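Local atomic coordinates of alpha-galactosidase (Lactobacillus brevis, PDB entry 3MI6), a protein that probably cleaves terminal, non-reducing alpha-D-galactose residues from alpha-D-galactosides by hydrolysis, as a member of glycosyl hydrolase family 36. Residues 335-340 with 603-608; 352-357 with 403-408; 329-334 with 361-366. One frame throughout, in Å; residues are numbered along the deposited sequence.

Interaction 1: 335-340 with 603-608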
loop_
_atom_site.group_PDB
_atom_site.type_symbol
_atom_site.label_atom_id
_atom_site.label_comp_id
_atom_site.label_asym_id
_atom_site.label_seq_id
_atom_site.Cartn_x
_atom_site.Cartn_y
_atom_site.Cartn_z
ATOM N N ASN D 335 -17.057 -29.814 -30.420
ATOM C CA ASN D 335 -16.714 -30.929 -29.549
ATOM C C ASN D 335 -17.971 -31.326 -28.777
ATOM O O ASN D 335 -18.646 -30.454 -28.206
ATOM C CB ASN D 335 -15.594 -30.477 -28.600
ATOM C CG ASN D 335 -15.086 -31.584 -27.685
ATOM O OD1 ASN D 335 -15.834 -32.477 -27.277
ATOM N ND2 ASN D 335 -13.804 -31.510 -27.339
ATOM N N ASN D 336 -18.295 -32.624 -28.767
ATOM C CA ASN D 336 -19.538 -33.117 -28.142
ATOM C C ASN D 336 -19.498 -33.365 -26.622
ATOM O O ASN D 336 -20.467 -33.856 -26.047
ATOM C CB ASN D 336 -20.010 -34.390 -28.831
ATOM C CG ASN D 336 -19.069 -35.549 -28.600
ATOM O OD1 ASN D 336 -17.901 -35.482 -28.966
ATOM N ND2 ASN D 336 -19.569 -36.618 -27.987
ATOM N N TRP D 337 -18.384 -33.014 -25.982
ATOM C CA TRP D 337 -18.189 -33.250 -24.550
ATOM C C TRP D 337 -19.297 -32.644 -23.671
ATOM O O TRP D 337 -20.144 -33.381 -23.170
ATOM C CB TRP D 337 -16.778 -32.809 -24.100
ATOM C CG TRP D 337 -16.546 -32.832 -22.589
ATOM C CD1 TRP D 337 -16.120 -31.795 -21.814
ATOM C CD2 TRP D 337 -16.745 -33.939 -21.692
ATOM N NE1 TRP D 337 -16.038 -32.181 -20.499
ATOM C CE2 TRP D 337 -16.411 -33.492 -20.397
ATOM C CE3 TRP D 337 -17.174 -35.260 -21.860
ATOM C CZ2 TRP D 337 -16.483 -34.313 -19.281
ATOM C CZ3 TRP D 337 -17.247 -36.077 -20.749
ATOM C CH2 TRP D 337 -16.900 -35.598 -19.472
ATOM N N GLU D 338 -19.291 -31.319 -23.484
ATOM C CA GLU D 338 -20.314 -30.630 -22.670
ATOM C C GLU D 338 -21.712 -30.668 -23.323
ATOM O O GLU D 338 -22.709 -30.212 -22.742
ATOM C CB GLU D 338 -19.914 -29.168 -22.382
ATOM C CG GLU D 338 -18.665 -28.961 -21.502
ATOM C CD GLU D 338 -18.415 -27.471 -21.153
ATOM O OE1 GLU D 338 -19.395 -26.772 -20.783
ATOM O OE2 GLU D 338 -17.244 -27.005 -21.245
ATOM N N ALA D 339 -21.768 -31.224 -24.532
ATOM C CA ALA D 339 -23.002 -31.312 -25.296
ATOM C C ALA D 339 -23.774 -32.587 -25.002
ATOM O O ALA D 339 -24.996 -32.564 -24.931
ATOM C CB ALA D 339 -22.701 -31.215 -26.776
ATOM N N THR D 340 -23.060 -33.697 -24.834
ATOM C CA THR D 340 -23.705 -34.996 -24.637
ATOM C C THR D 340 -23.132 -35.662 -23.372
ATOM O O THR D 340 -23.849 -36.348 -22.636
ATOM C CB THR D 340 -23.750 -35.815 -25.962
ATOM O OG1 THR D 340 -22.473 -35.757 -26.606
ATOM C CG2 THR D 340 -24.818 -35.277 -26.915
ATOM N N GLY D 603 -13.939 -22.411 -30.940
ATOM C CA GLY D 603 -14.456 -23.765 -30.978
ATOM C C GLY D 603 -15.803 -23.761 -30.293
ATOM O O GLY D 603 -16.116 -22.825 -29.566
ATOM N N TYR D 604 -16.616 -24.775 -30.547
ATOM C CA TYR D 604 -17.944 -24.842 -29.952
ATOM C C TYR D 604 -18.124 -26.147 -29.233
ATOM O O TYR D 604 -17.725 -27.188 -29.733
ATOM C CB TYR D 604 -19.044 -24.623 -30.997
ATOM C CG TYR D 604 -19.085 -23.203 -31.461
ATOM C CD1 TYR D 604 -19.996 -22.305 -30.924
ATOM C CD2 TYR D 604 -18.173 -22.741 -32.394
ATOM C CE1 TYR D 604 -20.015 -20.965 -31.327
ATOM C CE2 TYR D 604 -18.177 -21.418 -32.804
ATOM C CZ TYR D 604 -19.102 -20.535 -32.269
ATOM O OH TYR D 604 -19.101 -19.232 -32.677
ATOM N N GLU D 605 -18.716 -26.088 -28.051
ATOM C CA GLU D 605 -18.827 -27.263 -27.198
ATOM C C GLU D 605 -20.231 -27.342 -26.626
ATOM O O GLU D 605 -20.414 -27.570 -25.428
ATOM C CB GLU D 605 -17.780 -27.204 -26.078
ATOM C CG GLU D 605 -17.485 -28.559 -25.436
ATOM C CD GLU D 605 -16.197 -28.568 -24.607
ATOM O OE1 GLU D 605 -15.214 -27.891 -24.991
ATOM O OE2 GLU D 605 -16.165 -29.268 -23.575
ATOM N N LEU D 606 -21.222 -27.124 -27.487
ATOM C CA LEU D 606 -22.615 -27.173 -27.065
ATOM C C LEU D 606 -23.502 -27.928 -28.044
ATOM O O LEU D 606 -23.173 -28.062 -29.220
ATOM C CB LEU D 606 -23.170 -25.772 -26.785
ATOM C CG LEU D 606 -23.621 -24.744 -27.821
ATOM C CD1 LEU D 606 -23.872 -23.456 -27.074
ATOM C CD2 LEU D 606 -22.598 -24.515 -28.877
ATOM N N ASP D 607 -24.617 -28.446 -27.540
ATOM C CA ASP D 607 -25.527 -29.215 -28.363
ATOM C C ASP D 607 -26.311 -28.284 -29.268
ATOM O O ASP D 607 -27.399 -27.839 -28.909
ATOM C CB ASP D 607 -26.485 -30.007 -27.489
ATOM C CG ASP D 607 -27.234 -31.049 -28.270
ATOM O OD1 ASP D 607 -27.094 -31.052 -29.510
ATOM O OD2 ASP D 607 -27.941 -31.873 -27.651
ATOM N N ILE D 608 -25.757 -27.984 -30.437
ATOM C CA ILE D 608 -26.389 -27.050 -31.367
ATOM C C ILE D 608 -27.657 -27.619 -32.009
ATOM O O ILE D 608 -28.436 -26.875 -32.605
ATOM C CB ILE D 608 -25.415 -26.580 -32.458
ATOM C CG1 ILE D 608 -24.797 -27.772 -33.175
ATOM C CG2 ILE D 608 -24.318 -25.738 -31.861
ATOM C CD1 ILE D 608 -23.781 -27.375 -34.197
#
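Asn335 and Tyr604 join the first and last strands of the barrel: Asn335 N donates to Tyr604 O over 2.8 Å, and one residue further on Glu605 CA sends a C-H...O contact to Asn335 O at 3.4 Å. Past this point the 335-340 segment turns into helix 337-340, and a capping bond from Trp337 N to Asn335 OD1 (2.9 Å) accompanies the turn. Glu605 supplies most of the side-chain contact. A chi1 of -160° swings its CG opposite the amide nitrogen, and the extended side chain runs alongside that of Trp337, the carboxylate plane turned 52° from the indole; OE2 meets the indole edge, in the ring plane, 3.1 Å from CD1. The Glu338 side chain crosses that of Glu605 at about a right angle. Their OE2 atoms are both acceptors and do not bond each other; Thr551 bonds to Glu338 OE2 and His575 to Glu605 OE1. Ala339 CB packs 3.5 Å from Asp607 N, at an inverse gamma turn centred on Asp607. Asn335 ND2 also bonds Asp367, a predicted substrate-binding residue, which places this closure of the barrel beside the probable active site, with helix 346-358 next to Thr340 and helix 613-628 against Tyr604.

Interaction 2: 352-357 with 403-408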
loop_
_atom_site.group_PDB
_atom_site.type_symbol
_atom_site.label_atom_id
_atom_site.label_comp_id
_atom_site.label_asym_id
_atom_site.label_seq_id
_atom_site.Cartn_x
_atom_site.Cartn_y
_atom_site.Cartn_z
ATOM N N ILE D 352 -25.414 -33.767 -35.098
ATOM C CA ILE D 352 -24.517 -32.669 -34.764
ATOM C C ILE D 352 -23.678 -32.303 -35.976
ATOM O O ILE D 352 -23.720 -31.172 -36.454
ATOM C CB ILE D 352 -23.598 -33.008 -33.554
ATOM C CG1 ILE D 352 -24.433 -33.207 -32.287
ATOM C CG2 ILE D 352 -22.559 -31.905 -33.315
ATOM C CD1 ILE D 352 -23.621 -33.232 -31.004
ATOM N N VAL D 353 -22.931 -33.274 -36.481
ATOM C CA VAL D 353 -22.051 -33.048 -37.618
ATOM C C VAL D 353 -22.757 -32.321 -38.769
ATOM O O VAL D 353 -22.163 -31.468 -39.427
ATOM C CB VAL D 353 -21.419 -34.378 -38.114
ATOM C CG1 VAL D 353 -20.929 -34.247 -39.542
ATOM C CG2 VAL D 353 -20.288 -34.801 -37.199
ATOM N N ASN D 354 -24.028 -32.655 -38.993
ATOM C CA ASN D 354 -24.806 -32.088 -40.094
ATOM C C ASN D 354 -25.203 -30.646 -39.859
ATOM O O ASN D 354 -25.060 -29.802 -40.746
ATOM C CB ASN D 354 -26.057 -32.922 -40.358
ATOM C CG ASN D 354 -25.810 -34.036 -41.348
ATOM O OD1 ASN D 354 -26.503 -35.058 -41.333
ATOM N ND2 ASN D 354 -24.821 -33.848 -42.221
ATOM N N GLN D 355 -25.719 -30.379 -38.666
ATOM C CA GLN D 355 -26.012 -29.018 -38.249
ATOM C C GLN D 355 -24.728 -28.197 -38.214
ATOM O O GLN D 355 -24.709 -27.045 -38.650
ATOM C CB GLN D 355 -26.671 -29.001 -36.870
ATOM C CG GLN D 355 -26.918 -27.601 -36.317
ATOM C CD GLN D 355 -27.992 -26.858 -37.087
ATOM O OE1 GLN D 355 -29.143 -26.794 -36.661
ATOM N NE2 GLN D 355 -27.621 -26.296 -38.225
ATOM N N ALA D 356 -23.656 -28.792 -37.697
ATOM C CA ALA D 356 -22.385 -28.093 -37.573
ATOM C C ALA D 356 -21.966 -27.496 -38.904
ATOM O O ALA D 356 -21.531 -26.346 -38.971
ATOM C CB ALA D 356 -21.327 -29.025 -37.064
ATOM N N LYS D 357 -22.108 -28.291 -39.956
ATOM C CA LYS D 357 -21.730 -27.904 -41.306
ATOM C C LYS D 357 -22.512 -26.685 -41.808
ATOM O O LYS D 357 -21.929 -25.761 -42.370
ATOM C CB LYS D 357 -21.912 -29.106 -42.242
ATOM C CG LYS D 357 -22.039 -28.790 -43.726
ATOM C CD LYS D 357 -20.697 -28.673 -44.437
ATOM C CE LYS D 357 -20.884 -28.800 -45.960
ATOM N NZ LYS D 357 -19.648 -28.454 -46.743
ATOM N N HIS D 403 -15.825 -36.498 -43.368
ATOM C CA HIS D 403 -15.006 -36.018 -44.473
ATOM C C HIS D 403 -15.791 -35.741 -45.761
ATOM O O HIS D 403 -15.455 -34.815 -46.506
ATOM C CB HIS D 403 -13.877 -37.008 -44.764
ATOM C CG HIS D 403 -12.782 -36.998 -43.748
ATOM N ND1 HIS D 403 -11.729 -36.112 -43.799
ATOM C CD2 HIS D 403 -12.566 -37.777 -42.665
ATOM C CE1 HIS D 403 -10.916 -36.338 -42.785
ATOM N NE2 HIS D 403 -11.401 -37.343 -42.080
ATOM N N GLN D 404 -16.810 -36.555 -46.040
ATOM C CA GLN D 404 -17.597 -36.396 -47.262
ATOM C C GLN D 404 -18.370 -35.104 -47.161
ATOM O O GLN D 404 -18.837 -34.565 -48.163
ATOM C CB GLN D 404 -18.558 -37.566 -47.471
ATOM C CG GLN D 404 -18.012 -38.675 -48.358
ATOM C CD GLN D 404 -18.887 -39.917 -48.328
ATOM O OE1 GLN D 404 -18.410 -41.037 -48.539
ATOM N NE2 GLN D 404 -20.180 -39.724 -48.052
ATOM N N GLN D 405 -18.485 -34.622 -45.928
ATOM C CA GLN D 405 -19.084 -33.332 -45.618
ATOM C C GLN D 405 -18.106 -32.157 -45.787
ATOM O O GLN D 405 -18.463 -31.014 -45.535
ATOM C CB GLN D 405 -19.645 -33.354 -44.194
ATOM C CG GLN D 405 -20.979 -34.068 -44.059
ATOM C CD GLN D 405 -22.081 -33.334 -44.803
ATOM O OE1 GLN D 405 -22.084 -33.283 -46.037
ATOM N NE2 GLN D 405 -23.014 -32.740 -44.053
ATOM N N GLY D 406 -16.881 -32.441 -46.219
ATOM C CA GLY D 406 -15.876 -31.411 -46.418
ATOM C C GLY D 406 -15.274 -30.910 -45.117
ATOM O O GLY D 406 -14.606 -29.866 -45.083
HETATM N N MSE D 407 -15.506 -31.666 -44.045
HETATM C CA MSE D 407 -15.029 -31.307 -42.720
HETATM C C MSE D 407 -13.838 -32.131 -42.246
HETATM O O MSE D 407 -13.473 -33.128 -42.857
HETATM C CB MSE D 407 -16.158 -31.428 -41.717
HETATM C CG MSE D 407 -17.080 -30.234 -41.710
HETATM SE SE MSE D 407 -18.355 -30.407 -40.256
HETATM C CE MSE D 407 -19.547 -31.712 -41.041
ATOM N N LYS D 408 -13.224 -31.692 -41.154
ATOM C CA LYS D 408 -12.088 -32.398 -40.579
ATOM C C LYS D 408 -12.563 -33.218 -39.402
ATOM O O LYS D 408 -13.608 -32.944 -38.844
ATOM C CB LYS D 408 -11.011 -31.420 -40.136
ATOM C CG LYS D 408 -10.210 -30.832 -41.274
ATOM C CD LYS D 408 -9.283 -29.733 -40.781
ATOM C CE LYS D 408 -8.300 -29.289 -41.855
ATOM N NZ LYS D 408 -7.375 -28.250 -41.313
#
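Met407, modelled as selenomethionine, reaches helix 346-358 from the loop that follows helix 394-404, where Gly406, at positive phi, ends the helix in a Schellman motif; both helices belong to the outer layer of the beta/alpha barrel. The other main link is Lys357, which can be followed atom by atom. Its CB lies 3.7 Å from Met407 CE. CG comes within 4.1 Å of Gln405 NE2, and a bend at chi2 (86°) then carries CD and CE past Gln405 O. At the tip, NZ donates to Gln405 O over 3.1 Å, from well out of the plane of the carbonyl. Beside Lys357 CB, the Met407 and Val353 side chains run antiparallel alongside one another, and the bend at chi3 (-77°) sets Met407 CE against Val353 CG1. Val402 and Phe398 of helix 394-404 also touch Val353, making this an apolar patch between the two helices. Nearer the surface, the Asn354 and Gln405 amides cross with their planes almost perpendicular; the placing of their ends is doubtful, since Asn354 ND2 and Gln405 NE2, both donors, are modelled 2.8 Å apart and one amide may be turned over.

Interaction 3: 329-334 with 361-366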
loop_
_atom_site.group_PDB
_atom_site.type_symbol
_atom_site.label_atom_id
_atom_site.label_comp_id
_atom_site.label_asym_id
_atom_site.label_seq_id
_atom_site.Cartn_x
_atom_site.Cartn_y
_atom_site.Cartn_z
ATOM N N GLU D 329 -3.497 -21.156 -39.764
ATOM C CA GLU D 329 -4.769 -20.891 -39.128
ATOM C C GLU D 329 -5.371 -22.190 -38.615
ATOM O O GLU D 329 -5.397 -23.205 -39.310
ATOM C CB GLU D 329 -5.717 -20.169 -40.093
ATOM C CG GLU D 329 -5.243 -18.755 -40.435
ATOM C CD GLU D 329 -6.167 -18.002 -41.374
ATOM O OE1 GLU D 329 -7.370 -18.327 -41.460
ATOM O OE2 GLU D 329 -5.680 -17.063 -42.031
ATOM N N ARG D 330 -5.843 -22.153 -37.381
ATOM C CA ARG D 330 -6.485 -23.306 -36.785
ATOM C C ARG D 330 -7.987 -23.340 -36.973
ATOM O O ARG D 330 -8.677 -22.324 -36.836
ATOM C CB ARG D 330 -6.095 -23.404 -35.335
ATOM C CG ARG D 330 -4.714 -23.958 -35.270
ATOM C CD ARG D 330 -3.918 -23.319 -34.232
ATOM N NE ARG D 330 -2.611 -22.933 -34.723
ATOM C CZ ARG D 330 -1.547 -22.950 -33.949
ATOM N NH1 ARG D 330 -1.672 -23.379 -32.705
ATOM N NH2 ARG D 330 -0.378 -22.549 -34.401
ATOM N N PRO D 331 -8.503 -24.523 -37.295
ATOM C CA PRO D 331 -9.886 -24.643 -37.753
ATOM C C PRO D 331 -10.899 -24.317 -36.641
ATOM O O PRO D 331 -10.572 -24.413 -35.464
ATOM C CB PRO D 331 -9.966 -26.110 -38.170
ATOM C CG PRO D 331 -9.017 -26.805 -37.259
ATOM C CD PRO D 331 -7.873 -25.832 -37.072
ATOM N N VAL D 332 -12.108 -23.905 -37.012
ATOM C CA VAL D 332 -13.176 -23.779 -36.039
ATOM C C VAL D 332 -13.764 -25.165 -35.801
ATOM O O VAL D 332 -14.234 -25.814 -36.727
ATOM C CB VAL D 332 -14.262 -22.818 -36.525
ATOM C CG1 VAL D 332 -15.404 -22.753 -35.519
ATOM C CG2 VAL D 332 -13.678 -21.454 -36.754
ATOM N N LEU D 333 -13.724 -25.636 -34.563
ATOM C CA LEU D 333 -14.141 -26.999 -34.296
ATOM C C LEU D 333 -15.394 -27.048 -33.447
ATOM O O LEU D 333 -15.782 -26.054 -32.838
ATOM C CB LEU D 333 -13.028 -27.759 -33.595
ATOM C CG LEU D 333 -12.639 -27.273 -32.198
ATOM C CD1 LEU D 333 -13.595 -27.783 -31.132
ATOM C CD2 LEU D 333 -11.225 -27.715 -31.878
ATOM N N ILE D 334 -16.033 -28.211 -33.418
ATOM C CA ILE D 334 -17.081 -28.469 -32.448
ATOM C C ILE D 334 -16.785 -29.782 -31.718
ATOM O O ILE D 334 -16.300 -30.724 -32.312
ATOM C CB ILE D 334 -18.473 -28.475 -33.087
ATOM C CG1 ILE D 334 -19.525 -28.812 -32.031
ATOM C CG2 ILE D 334 -18.531 -29.452 -34.242
ATOM C CD1 ILE D 334 -20.924 -28.508 -32.455
ATOM N N ILE D 361 -18.969 -24.528 -39.527
ATOM C CA ILE D 361 -17.934 -25.118 -38.682
ATOM C C ILE D 361 -17.049 -26.050 -39.513
ATOM O O ILE D 361 -17.513 -26.647 -40.478
ATOM C CB ILE D 361 -18.554 -25.798 -37.440
ATOM C CG1 ILE D 361 -19.092 -24.716 -36.497
ATOM C CG2 ILE D 361 -17.541 -26.660 -36.714
ATOM C CD1 ILE D 361 -19.843 -25.246 -35.324
ATOM N N GLU D 362 -15.772 -26.147 -39.160
ATOM C CA GLU D 362 -14.782 -26.753 -40.043
ATOM C C GLU D 362 -14.256 -28.118 -39.627
ATOM O O GLU D 362 -13.562 -28.776 -40.402
ATOM C CB GLU D 362 -13.604 -25.810 -40.217
ATOM C CG GLU D 362 -13.887 -24.723 -41.203
ATOM C CD GLU D 362 -12.905 -23.584 -41.104
ATOM O OE1 GLU D 362 -12.234 -23.489 -40.052
ATOM O OE2 GLU D 362 -12.811 -22.789 -42.073
HETATM N N MSE D 363 -14.581 -28.545 -38.412
HETATM C CA MSE D 363 -14.018 -29.776 -37.868
HETATM C C MSE D 363 -14.868 -30.301 -36.731
HETATM O O MSE D 363 -15.341 -29.533 -35.895
HETATM C CB MSE D 363 -12.583 -29.555 -37.376
HETATM C CG MSE D 363 -12.035 -30.714 -36.572
HETATM SE SE MSE D 363 -10.317 -30.336 -35.726
HETATM C CE MSE D 363 -9.149 -30.436 -37.281
ATOM N N PHE D 364 -15.066 -31.616 -36.702
ATOM C CA PHE D 364 -15.793 -32.242 -35.613
ATOM C C PHE D 364 -14.814 -33.064 -34.798
ATOM O O PHE D 364 -13.973 -33.745 -35.364
ATOM C CB PHE D 364 -16.931 -33.118 -36.135
ATOM C CG PHE D 364 -17.707 -33.782 -35.049
ATOM C CD1 PHE D 364 -17.188 -34.881 -34.384
ATOM C CD2 PHE D 364 -18.931 -33.303 -34.671
ATOM C CE1 PHE D 364 -17.884 -35.484 -33.368
ATOM C CE2 PHE D 364 -19.629 -33.908 -33.657
ATOM C CZ PHE D 364 -19.103 -34.999 -33.003
ATOM N N VAL D 365 -14.921 -32.972 -33.474
ATOM C CA VAL D 365 -14.047 -33.698 -32.549
ATOM C C VAL D 365 -14.813 -34.606 -31.586
ATOM O O VAL D 365 -15.390 -34.132 -30.610
ATOM C CB VAL D 365 -13.203 -32.751 -31.677
ATOM C CG1 VAL D 365 -12.237 -33.554 -30.863
ATOM C CG2 VAL D 365 -12.471 -31.730 -32.523
ATOM N N LEU D 366 -14.801 -35.910 -31.851
ATOM C CA LEU D 366 -15.420 -36.868 -30.958
ATOM C C LEU D 366 -14.614 -36.952 -29.652
ATOM O O LEU D 366 -13.400 -37.191 -29.683
ATOM C CB LEU D 366 -15.465 -38.218 -31.653
ATOM C CG LEU D 366 -15.969 -39.424 -30.878
ATOM C CD1 LEU D 366 -17.396 -39.215 -30.477
ATOM C CD2 LEU D 366 -15.819 -40.676 -31.732
#
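Leu333 and Ile334 pair in parallel with Met363 and Phe364, with Ile334 N donating to Met363 O (2.9 Å) and Val365 N to Ile334 O, while Glu362 N to Val332 O extends the bonding ahead of the strands. Glu362 also bonds through its side chain: OE1 accepts from Val332 N at 3.1 Å on the anti side of the carboxylate, in a nearly straight bond (166°), and forms a salt bridge with Arg630. Were Glu362 replaced by alanine, Val332 N and Arg630 would probably lose the acceptor they share, with a gap opened beside Pro331. Side chains alternate across the sheet. With Leu333 and Met363, Val365 lies on the face that meets Tyr475 of a further barrel strand, and the selenomethionine Met363 bends at chi3 (-75°) to set CE 3.6 Å from Pro331 CG. On the Ile334 and Phe364 face, Ile334 CG2 packs 3.9 Å from CG2 of Ile361, which precedes the strand, the two side chains crossing at about a right angle, and equally close to Phe364 CD2. Phe364 in turn meets Leu349, Ile352 and Val353 of helix 346-358. Strand 333-335, that helix and strand 363-366 form a beta-alpha-beta unit, the repeating element of the TIM barrel that carries the predicted catalytic residues of this enzyme.

Overall arrangement
From the N terminus, the chain enters the barrel at 329-334, and interaction 3 closes the first loop, 27 residues on, bringing the second strand beside the first. Interaction 2 begins within that loop, on helix 346-358, and closes later at 403-408, so the two cross along the chain; Lys408 continues the sheet next to 363-366 through backbone bonds to Glu362 and Phe364. Interaction 1 spans 263 residues, with interaction 2 nested inside it and interaction 3 crossed with it. It brings the eighth strand back to the first, where Tyr604 N probably bonds Leu333 O. Ile608 meets Gln355 and Ala356, tying the barrel closure to the outer helix.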